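GST N-terminal domain-containing protein (Pseudomonas syringae pv. tomato, PDB 3IC8) is of unknown function but belongs to the glutathione S-transferase family, and so may bind glutathione or a related thiol through its thioredoxin-like domain. Local coordinates at residues L20-K25 against R71-E76; L43-G48 against D290-V295; L284-E289 against V298-L303. One frame throughout, in Å; residues are numbered along the deposited sequence.

Contact 1 (L20-K25 against R71-E76); sequences LMLGFK and RRLEQE
Lys25 and Leu73 mark the backbone register, their CA atoms 7.7 Å apart, where two helices run nearly parallel. The axes of 20-25 and 71-76 make an angle of 18° and approach no closer than 11.1 Å, a separation that leaves the contact to long side chains. Leu73 is the central one. Its CD1 lies 4.3 Å from the terminal methyl CE of Met21, a selenomethionine, while its other branch, CD2, meets CD2 of Leu22 at 4.2 Å. Leu22 starts off at an angle to the opposing helix and reaches it through its branched end.

Lys25 spans the remaining gap. Its chain bends at chi2 (-60°) and then runs extended, carrying CE past the backbone O of Leu73 and crossing the side chain of Glu74 at about a right angle. The salt bridge has NZ of Lys25 3.2 Å from OE2 of Glu74, met from above the carboxylate plane, 38° out of it. The ammonium is gripped further by the carbonyls of Lys77 and Pro80, and the Glu74 carboxylate accepts from the backbone N of Phe82 and Tyr83, so the ion pair ties both helices to the segment following 66-76.

Both helices belong to the thioredoxin-like N-terminal domain; Met21 also touches Ile180 of helix 180-193 and, like Lys25, Phe82 after helix 66-76.

Contact 2 (L43-G48 against D290-V295); sequences LTALTG and DNRAGV
Asp290, where strand 284-290 gives way to a tight turn, faces Ala45 of helix 41-47; their CA atoms, 6.3 Å apart, are the nearest pair between the two segments. The carboxylate carbon CG of Asp290 sits 3.2 Å from the backbone O of Ala45. That approach brings acceptors together, OD1 of Asp290 and O of Ala45 lying 3.4 Å apart, and the guanidinium of Arg288 probably offsets this, its NH1 donating to the Ala45 carbonyl and its NH2 forming a salt bridge with OD1. The other carboxylate oxygen turns back into its own loop. With CG anti to the backbone N (chi1 -174°), OD2 receives the backbone N-H of Ala293 at 3.1 Å through its anti lone pair, and the bond is nearly straight at 167°. Acceptance from the amide three residues on makes this an Asx motif, which ties the start of the turn to its far side.

Two residues on from Asp290, Arg292 has its chain bent at chi2 and chi3 so that NH1 reaches 3.8 Å from CB of Ala45. The guanidinium lies obliquely to that methyl, and its NH2 forms a salt bridge with Asp42, nearer the start of the same helix. Ala293 then directs its methyl at the helix: CB is 3.9 Å from O of Ala45 and 4.1 Å from CD2 of Leu46, which returns to the contact although the side chain sets out away from it. At Gly294 the turn closes through paired backbone bonds with Asp290.

Helix 228-237 borders the contact, its Ile232 touching Ala45, Arg292 and Ala293 and its Ala235 touching Leu46, which also packs on Ile62 of strand 61-63.

Contact 3 (L284-E289 against V298-L303); sequences LILRRE and VHFPRL
Leu284 and Phe300 form one antiparallel hydrogen-bonded pair, Leu286 and Val298 another. In the first, Leu284 N donates to Phe300 O at 2.7 Å and Phe300 N to Leu284 O at 2.9 Å. In the second, Val298 N donates to Leu286 O at 2.7 Å and Leu286 N to Val298 O at 2.9 Å. Between them, Ile285 and His299 are a non-hydrogen-bonded pair, with CA-H...O contacts to the flanking carbonyls.

These are the arms of a beta hairpin, 284-290 and 296-300, within the mixed sheet: Ile285 bonds onward to strand 272-279 and His299 to Ile62.

The CH-pi contact places CG2 of Ile285 4.1 Å from the His299 ring centroid, over one face. The two side chains lie side by side, CG1 of Ile285 beside its backbone N (chi1 -45°), bringing CD1 to 3.6 Å from His299 ND1. The imidazole stacks with Tyr63, and its ND1 and NE2 are hydrogen-bonded to Glu283 and Asp61, which fix the ring's rotation.

On the face carrying Leu284 and Phe300, Leu286 sends CD2 to CB of Val298 (4.2 Å) and CD1 obliquely to CE2 of Phe300 (4.3 Å). Beyond strand 296-300, the Arg302 guanidinium, paired with Asp250, has CD2 of Leu284 over one face, toward its rim.

In the fold
Both segments of contact 1 precede those of contact 3, their centres 19 Å and their nearest atoms about 7 Å apart, but 43-48 of contact 2 falls between 20-25 and 71-76; the centres of contacts 1 and 2 are 24 Å apart. Contact 1 lies between two helices of the thioredoxin-like domain. Contact 2 starts in that domain too, on helix 41-47, but ends in the turn of the hairpin whose arms form contact 3, so the segments of these two alternate in sequence. Their centres are 13 Å apart, and they touch through Arg288. The hairpin strands also continue the N-terminal sheet through strand 61-63. The C-terminal strands are thus fastened to the glutathione transferase-like part at both sheet and helix.

Contact 1 (L20-K25 against R71-E76)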
loop_
_atom_site.group_PDB
_atom_site.type_symbol
_atom_site.label_atom_id
_atom_site.label_comp_id
_atom_site.label_asym_id
_atom_site.label_seq_id
_atom_site.Cartn_x
_atom_site.Cartn_y
_atom_site.Cartn_z
ATOM N N LEU A 20 10.671 -9.684 12.974
ATOM C CA LEU A 20 9.930 -8.450 13.054
ATOM C C LEU A 20 10.524 -7.556 14.091
ATOM O O LEU A 20 10.534 -6.381 13.942
ATOM C CB LEU A 20 8.449 -8.678 13.289
ATOM C CG LEU A 20 7.729 -9.351 12.145
ATOM C CD1 LEU A 20 6.463 -9.968 12.564
ATOM C CD2 LEU A 20 7.524 -8.476 10.987
HETATM N N MSE A 21 11.011 -8.144 15.157
HETATM C CA MSE A 21 11.605 -7.395 16.224
HETATM C C MSE A 21 12.826 -6.686 15.704
HETATM O O MSE A 21 13.067 -5.558 16.013
HETATM C CB MSE A 21 11.957 -8.301 17.387
HETATM C CG MSE A 21 10.833 -8.623 18.330
HETATM SE SE MSE A 21 11.096 -10.128 19.464
HETATM C CE MSE A 21 12.507 -9.550 20.502
ATOM N N LEU A 22 13.586 -7.368 14.884
ATOM C CA LEU A 22 14.706 -6.751 14.239
ATOM C C LEU A 22 14.288 -5.651 13.303
ATOM O O LEU A 22 14.950 -4.680 13.190
ATOM C CB LEU A 22 15.598 -7.783 13.582
ATOM C CG LEU A 22 16.303 -8.663 14.594
ATOM C CD1 LEU A 22 16.919 -9.843 13.973
ATOM C CD2 LEU A 22 17.293 -7.935 15.333
ATOM N N GLY A 23 13.179 -5.816 12.625
ATOM C CA GLY A 23 12.659 -4.782 11.771
ATOM C C GLY A 23 12.221 -3.507 12.442
ATOM O O GLY A 23 12.466 -2.446 11.952
ATOM N N PHE A 24 11.549 -3.639 13.565
ATOM C CA PHE A 24 11.054 -2.534 14.329
ATOM C C PHE A 24 12.213 -1.700 14.832
ATOM O O PHE A 24 12.175 -0.516 14.806
ATOM C CB PHE A 24 10.198 -3.112 15.451
ATOM C CG PHE A 24 9.693 -2.126 16.429
ATOM C CD1 PHE A 24 8.678 -1.276 16.117
ATOM C CD2 PHE A 24 10.202 -2.088 17.670
ATOM C CE1 PHE A 24 8.228 -0.428 17.000
ATOM C CE2 PHE A 24 9.731 -1.218 18.553
ATOM C CZ PHE A 24 8.745 -0.399 18.219
ATOM N N LYS A 25 13.256 -2.359 15.264
ATOM C CA LYS A 25 14.473 -1.712 15.684
ATOM C C LYS A 25 15.321 -1.051 14.586
ATOM O O LYS A 25 16.125 -0.220 14.876
ATOM C CB LYS A 25 15.312 -2.649 16.529
ATOM C CG LYS A 25 14.789 -2.863 17.900
ATOM C CD LYS A 25 14.702 -1.616 18.684
ATOM C CE LYS A 25 14.370 -1.947 20.100
ATOM N NZ LYS A 25 14.088 -0.798 20.935
ATOM N N ARG A 71 14.644 -7.212 25.442
ATOM C CA ARG A 71 15.345 -6.359 26.358
ATOM C C ARG A 71 16.784 -6.036 26.014
ATOM O O ARG A 71 17.230 -4.969 26.275
ATOM C CB ARG A 71 15.191 -6.868 27.771
ATOM C CG ARG A 71 13.808 -6.665 28.225
ATOM C CD ARG A 71 13.496 -7.259 29.528
ATOM N NE ARG A 71 12.066 -7.327 29.710
ATOM C CZ ARG A 71 11.315 -6.346 30.158
ATOM N NH1 ARG A 71 11.842 -5.210 30.487
ATOM N NH2 ARG A 71 10.040 -6.513 30.287
ATOM N N ARG A 72 17.515 -6.988 25.472
ATOM C CA ARG A 72 18.841 -6.761 24.964
ATOM C C ARG A 72 18.825 -5.823 23.799
ATOM O O ARG A 72 19.686 -5.019 23.665
ATOM C CB ARG A 72 19.502 -8.069 24.596
ATOM C CG ARG A 72 20.885 -7.937 24.099
ATOM C CD ARG A 72 21.692 -7.052 24.995
ATOM N NE ARG A 72 23.051 -6.841 24.535
ATOM C CZ ARG A 72 23.451 -5.800 23.832
ATOM N NH1 ARG A 72 22.611 -4.868 23.486
ATOM N NH2 ARG A 72 24.697 -5.689 23.474
ATOM N N LEU A 73 17.829 -5.945 22.952
ATOM C CA LEU A 73 17.656 -5.045 21.838
ATOM C C LEU A 73 17.392 -3.626 22.276
ATOM O O LEU A 73 17.893 -2.699 21.710
ATOM C CB LEU A 73 16.520 -5.515 20.959
ATOM C CG LEU A 73 16.808 -6.696 20.050
ATOM C CD1 LEU A 73 15.649 -7.009 19.177
ATOM C CD2 LEU A 73 18.066 -6.520 19.251
ATOM N N GLU A 74 16.576 -3.493 23.298
ATOM C CA GLU A 74 16.193 -2.236 23.852
ATOM C C GLU A 74 17.413 -1.529 24.378
ATOM O O GLU A 74 17.512 -0.342 24.297
ATOM C CB GLU A 74 15.152 -2.455 24.946
ATOM C CG GLU A 74 14.554 -1.214 25.494
ATOM C CD GLU A 74 13.195 -0.921 24.943
ATOM O OE1 GLU A 74 12.388 -0.294 25.626
ATOM O OE2 GLU A 74 12.928 -1.316 23.820
ATOM N N GLN A 75 18.323 -2.282 24.955
ATOM C CA GLN A 75 19.600 -1.767 25.353
ATOM C C GLN A 75 20.455 -1.325 24.165
ATOM O O GLN A 75 21.051 -0.276 24.200
ATOM C CB GLN A 75 20.323 -2.795 26.217
ATOM C CG GLN A 75 21.794 -2.584 26.391
ATOM C CD GLN A 75 22.465 -3.728 27.092
ATOM O OE1 GLN A 75 23.654 -3.926 26.969
ATOM N NE2 GLN A 75 21.699 -4.486 27.833
ATOM N N GLU A 76 20.514 -2.121 23.113
ATOM C CA GLU A 76 21.253 -1.724 21.935
ATOM C C GLU A 76 20.709 -0.528 21.202
ATOM O O GLU A 76 21.439 0.361 20.905
ATOM C CB GLU A 76 21.378 -2.891 20.980
ATOM C CG GLU A 76 22.355 -2.696 19.854
ATOM C CD GLU A 76 23.777 -2.934 20.252
ATOM O OE1 GLU A 76 24.634 -2.938 19.382
ATOM O OE2 GLU A 76 24.065 -3.103 21.425
#

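Contact 2 (L43-G48 against D290-V295)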
loop_
_atom_site.group_PDB
_atom_site.type_symbol
_atom_site.label_atom_id
_atom_site.label_comp_id
_atom_site.label_asym_id
_atom_site.label_seq_id
_atom_site.Cartn_x
_atom_site.Cartn_y
_atom_site.Cartn_z
ATOM N N LEU A 43 25.232 -24.720 17.040
ATOM C CA LEU A 43 24.403 -24.003 17.968
ATOM C C LEU A 43 24.702 -24.263 19.428
ATOM O O LEU A 43 24.891 -23.346 20.179
ATOM C CB LEU A 43 22.966 -24.344 17.678
ATOM C CG LEU A 43 21.838 -23.412 18.052
ATOM C CD1 LEU A 43 21.076 -23.988 19.154
ATOM C CD2 LEU A 43 22.292 -22.051 18.377
ATOM N N THR A 44 24.780 -25.519 19.820
ATOM C CA THR A 44 25.090 -25.875 21.199
ATOM C C THR A 44 26.508 -25.559 21.601
ATOM O O THR A 44 26.821 -25.501 22.753
ATOM C CB THR A 44 24.819 -27.308 21.490
ATOM O OG1 THR A 44 25.473 -28.102 20.523
ATOM C CG2 THR A 44 23.369 -27.577 21.413
ATOM N N ALA A 45 27.347 -25.331 20.615
ATOM C CA ALA A 45 28.668 -24.874 20.872
ATOM C C ALA A 45 28.633 -23.540 21.552
ATOM O O ALA A 45 29.413 -23.309 22.428
ATOM C CB ALA A 45 29.414 -24.760 19.606
ATOM N N LEU A 46 27.694 -22.690 21.172
ATOM C CA LEU A 46 27.433 -21.473 21.906
ATOM C C LEU A 46 26.488 -21.571 23.091
ATOM O O LEU A 46 26.792 -21.123 24.143
ATOM C CB LEU A 46 26.927 -20.409 20.958
ATOM C CG LEU A 46 27.615 -20.262 19.621
ATOM C CD1 LEU A 46 26.737 -19.531 18.709
ATOM C CD2 LEU A 46 28.902 -19.569 19.741
ATOM N N THR A 47 25.325 -22.145 22.911
ATOM C CA THR A 47 24.342 -22.260 23.970
ATOM C C THR A 47 24.659 -23.146 25.155
ATOM O O THR A 47 24.190 -22.900 26.230
ATOM C CB THR A 47 23.008 -22.660 23.448
ATOM O OG1 THR A 47 23.107 -23.955 22.893
ATOM C CG2 THR A 47 22.579 -21.712 22.395
ATOM N N GLY A 48 25.436 -24.187 24.962
ATOM C CA GLY A 48 25.534 -25.196 25.981
ATOM C C GLY A 48 24.444 -26.228 25.913
ATOM O O GLY A 48 24.244 -26.984 26.819
ATOM N N ASP A 290 33.700 -23.506 25.912
ATOM C CA ASP A 290 33.451 -24.496 24.897
ATOM C C ASP A 290 34.707 -24.793 24.125
ATOM O O ASP A 290 35.530 -23.941 23.953
ATOM C CB ASP A 290 32.347 -24.051 23.948
ATOM C CG ASP A 290 31.967 -25.117 22.961
ATOM O OD1 ASP A 290 31.238 -26.043 23.314
ATOM O OD2 ASP A 290 32.413 -25.036 21.822
ATOM N N ASN A 291 34.850 -26.026 23.672
ATOM C CA ASN A 291 36.081 -26.417 23.037
ATOM C C ASN A 291 36.359 -25.643 21.770
ATOM O O ASN A 291 37.463 -25.213 21.560
ATOM C CB ASN A 291 36.057 -27.909 22.742
ATOM C CG ASN A 291 36.519 -28.747 23.912
ATOM O OD1 ASN A 291 37.199 -28.271 24.801
ATOM N ND2 ASN A 291 36.152 -30.010 23.905
ATOM N N ARG A 292 35.381 -25.518 20.895
ATOM C CA ARG A 292 35.434 -24.544 19.823
ATOM C C ARG A 292 35.240 -23.068 20.095
ATOM O O ARG A 292 35.955 -22.259 19.575
ATOM C CB ARG A 292 34.521 -24.949 18.694
ATOM C CG ARG A 292 34.815 -26.289 18.165
ATOM C CD ARG A 292 33.560 -26.982 17.861
ATOM N NE ARG A 292 33.173 -26.726 16.500
ATOM C CZ ARG A 292 31.928 -26.694 16.087
ATOM N NH1 ARG A 292 30.941 -26.903 16.925
ATOM N NH2 ARG A 292 31.683 -26.465 14.835
ATOM N N ALA A 293 34.216 -22.706 20.842
ATOM C CA ALA A 293 33.871 -21.301 21.004
ATOM C C ALA A 293 34.567 -20.549 22.116
ATOM O O ALA A 293 34.497 -19.352 22.174
ATOM C CB ALA A 293 32.403 -21.141 21.119
ATOM N N GLY A 294 35.235 -21.238 23.009
ATOM C CA GLY A 294 35.928 -20.545 24.058
ATOM C C GLY A 294 35.031 -20.185 25.188
ATOM O O GLY A 294 34.042 -20.825 25.409
ATOM N N VAL A 295 35.402 -19.156 25.914
ATOM C CA VAL A 295 34.629 -18.727 27.042
ATOM C C VAL A 295 33.452 -17.922 26.577
ATOM O O VAL A 295 33.585 -17.037 25.765
ATOM C CB VAL A 295 35.441 -17.883 27.967
ATOM C CG1 VAL A 295 34.582 -17.367 29.045
ATOM C CG2 VAL A 295 36.551 -18.666 28.527
#

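Contact 3 (L284-E289 against V298-L303)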
loop_
_atom_site.group_PDB
_atom_site.type_symbol
_atom_site.label_atom_id
_atom_site.label_comp_id
_atom_site.label_asym_id
_atom_site.label_seq_id
_atom_site.Cartn_x
_atom_site.Cartn_y
_atom_site.Cartn_z
ATOM N N LEU A 284 19.644 -13.977 34.355
ATOM C CA LEU A 284 20.665 -14.827 34.894
ATOM C C LEU A 284 21.762 -15.030 33.869
ATOM O O LEU A 284 21.490 -15.302 32.735
ATOM C CB LEU A 284 20.091 -16.168 35.281
ATOM C CG LEU A 284 18.883 -16.195 36.183
ATOM C CD1 LEU A 284 18.059 -17.346 35.843
ATOM C CD2 LEU A 284 19.323 -16.297 37.547
ATOM N N ILE A 285 23.009 -14.909 34.281
ATOM C CA ILE A 285 24.124 -15.092 33.378
ATOM C C ILE A 285 25.033 -16.246 33.755
ATOM O O ILE A 285 25.460 -16.371 34.865
ATOM C CB ILE A 285 24.949 -13.851 33.291
ATOM C CG1 ILE A 285 24.051 -12.657 33.135
ATOM C CG2 ILE A 285 25.807 -13.900 32.110
ATOM C CD1 ILE A 285 24.747 -11.494 32.673
ATOM N N LEU A 286 25.373 -17.048 32.794
ATOM C CA LEU A 286 26.134 -18.174 33.134
ATOM C C LEU A 286 27.325 -18.292 32.207
ATOM O O LEU A 286 27.233 -18.016 31.039
ATOM C CB LEU A 286 25.189 -19.356 33.178
ATOM C CG LEU A 286 25.555 -20.770 32.894
ATOM C CD1 LEU A 286 24.312 -21.576 32.861
ATOM C CD2 LEU A 286 26.216 -20.748 31.573
ATOM N N ARG A 287 28.460 -18.641 32.793
ATOM C CA ARG A 287 29.731 -18.724 32.113
ATOM C C ARG A 287 30.020 -20.166 31.814
ATOM O O ARG A 287 29.874 -20.991 32.648
ATOM C CB ARG A 287 30.834 -18.125 32.970
ATOM C CG ARG A 287 32.197 -18.079 32.329
ATOM C CD ARG A 287 33.297 -18.216 33.355
ATOM N NE ARG A 287 34.497 -17.476 33.001
ATOM C CZ ARG A 287 35.673 -18.033 32.726
ATOM N NH1 ARG A 287 35.831 -19.339 32.757
ATOM N NH2 ARG A 287 36.700 -17.276 32.413
ATOM N N ARG A 288 30.389 -20.465 30.588
ATOM C CA ARG A 288 30.802 -21.797 30.222
ATOM C C ARG A 288 31.920 -21.709 29.223
ATOM O O ARG A 288 32.052 -20.730 28.556
ATOM C CB ARG A 288 29.645 -22.587 29.650
ATOM C CG ARG A 288 28.914 -21.896 28.570
ATOM C CD ARG A 288 27.867 -22.760 27.996
ATOM N NE ARG A 288 28.419 -23.891 27.299
ATOM C CZ ARG A 288 28.769 -23.879 26.029
ATOM N NH1 ARG A 288 28.607 -22.802 25.312
ATOM N NH2 ARG A 288 29.254 -24.959 25.478
ATOM N N GLU A 289 32.732 -22.743 29.126
ATOM C CA GLU A 289 33.843 -22.738 28.202
ATOM C C GLU A 289 33.665 -23.838 27.186
ATOM O O GLU A 289 33.457 -24.956 27.545
ATOM C CB GLU A 289 35.137 -22.923 28.979
ATOM C CG GLU A 289 36.394 -22.907 28.154
ATOM C CD GLU A 289 37.643 -22.721 28.991
ATOM O OE1 GLU A 289 37.580 -22.924 30.212
ATOM O OE2 GLU A 289 38.687 -22.368 28.425
ATOM N N VAL A 298 26.126 -16.972 28.780
ATOM C CA VAL A 298 24.794 -17.281 28.316
ATOM C C VAL A 298 23.730 -16.679 29.216
ATOM O O VAL A 298 23.764 -16.836 30.399
ATOM C CB VAL A 298 24.612 -18.768 28.213
ATOM C CG1 VAL A 298 23.327 -19.111 27.562
ATOM C CG2 VAL A 298 25.701 -19.343 27.452
ATOM N N HIS A 299 22.791 -15.970 28.628
ATOM C CA HIS A 299 21.819 -15.226 29.392
ATOM C C HIS A 299 20.418 -15.780 29.304
ATOM O O HIS A 299 19.935 -16.068 28.250
ATOM C CB HIS A 299 21.800 -13.778 28.966
ATOM C CG HIS A 299 23.141 -13.185 28.749
ATOM N ND1 HIS A 299 23.536 -12.024 29.355
ATOM C CD2 HIS A 299 24.153 -13.550 27.944
ATOM C CE1 HIS A 299 24.746 -11.717 28.959
ATOM N NE2 HIS A 299 25.143 -12.627 28.102
ATOM N N PHE A 300 19.791 -15.923 30.458
ATOM C CA PHE A 300 18.462 -16.463 30.585
ATOM C C PHE A 300 17.632 -15.556 31.420
ATOM O O PHE A 300 18.112 -14.959 32.318
ATOM C CB PHE A 300 18.483 -17.779 31.309
ATOM C CG PHE A 300 19.210 -18.840 30.621
ATOM C CD1 PHE A 300 18.629 -19.542 29.631
ATOM C CD2 PHE A 300 20.471 -19.166 30.999
ATOM C CE1 PHE A 300 19.300 -20.518 29.025
ATOM C CE2 PHE A 300 21.128 -20.141 30.387
ATOM C CZ PHE A 300 20.542 -20.823 29.414
ATOM N N PRO A 301 16.359 -15.489 31.132
ATOM C CA PRO A 301 15.410 -14.780 31.969
ATOM C C PRO A 301 15.045 -15.556 33.211
ATOM O O PRO A 301 15.172 -16.740 33.224
ATOM C CB PRO A 301 14.208 -14.672 31.061
ATOM C CG PRO A 301 14.343 -15.725 30.137
ATOM C CD PRO A 301 15.732 -15.994 29.921
ATOM N N ARG A 302 14.570 -14.895 34.240
ATOM C CA ARG A 302 14.032 -15.632 35.349
ATOM C C ARG A 302 12.813 -16.424 34.925
ATOM O O ARG A 302 12.655 -17.551 35.312
ATOM C CB ARG A 302 13.691 -14.729 36.516
ATOM C CG ARG A 302 14.818 -13.970 37.101
ATOM C CD ARG A 302 14.491 -13.604 38.497
ATOM N NE ARG A 302 15.633 -13.659 39.394
ATOM C CZ ARG A 302 16.131 -14.758 39.930
ATOM N NH1 ARG A 302 15.623 -15.926 39.671
ATOM N NH2 ARG A 302 17.159 -14.682 40.726
ATOM N N LEU A 303 11.952 -15.826 34.128
ATOM C CA LEU A 303 10.719 -16.462 33.751
ATOM C C LEU A 303 10.901 -17.624 32.821
ATOM O O LEU A 303 11.523 -17.524 31.818
ATOM C CB LEU A 303 9.779 -15.464 33.121
ATOM C CG LEU A 303 9.524 -14.175 33.865
ATOM C CD1 LEU A 303 8.423 -13.453 33.233
ATOM C CD2 LEU A 303 9.225 -14.432 35.291
#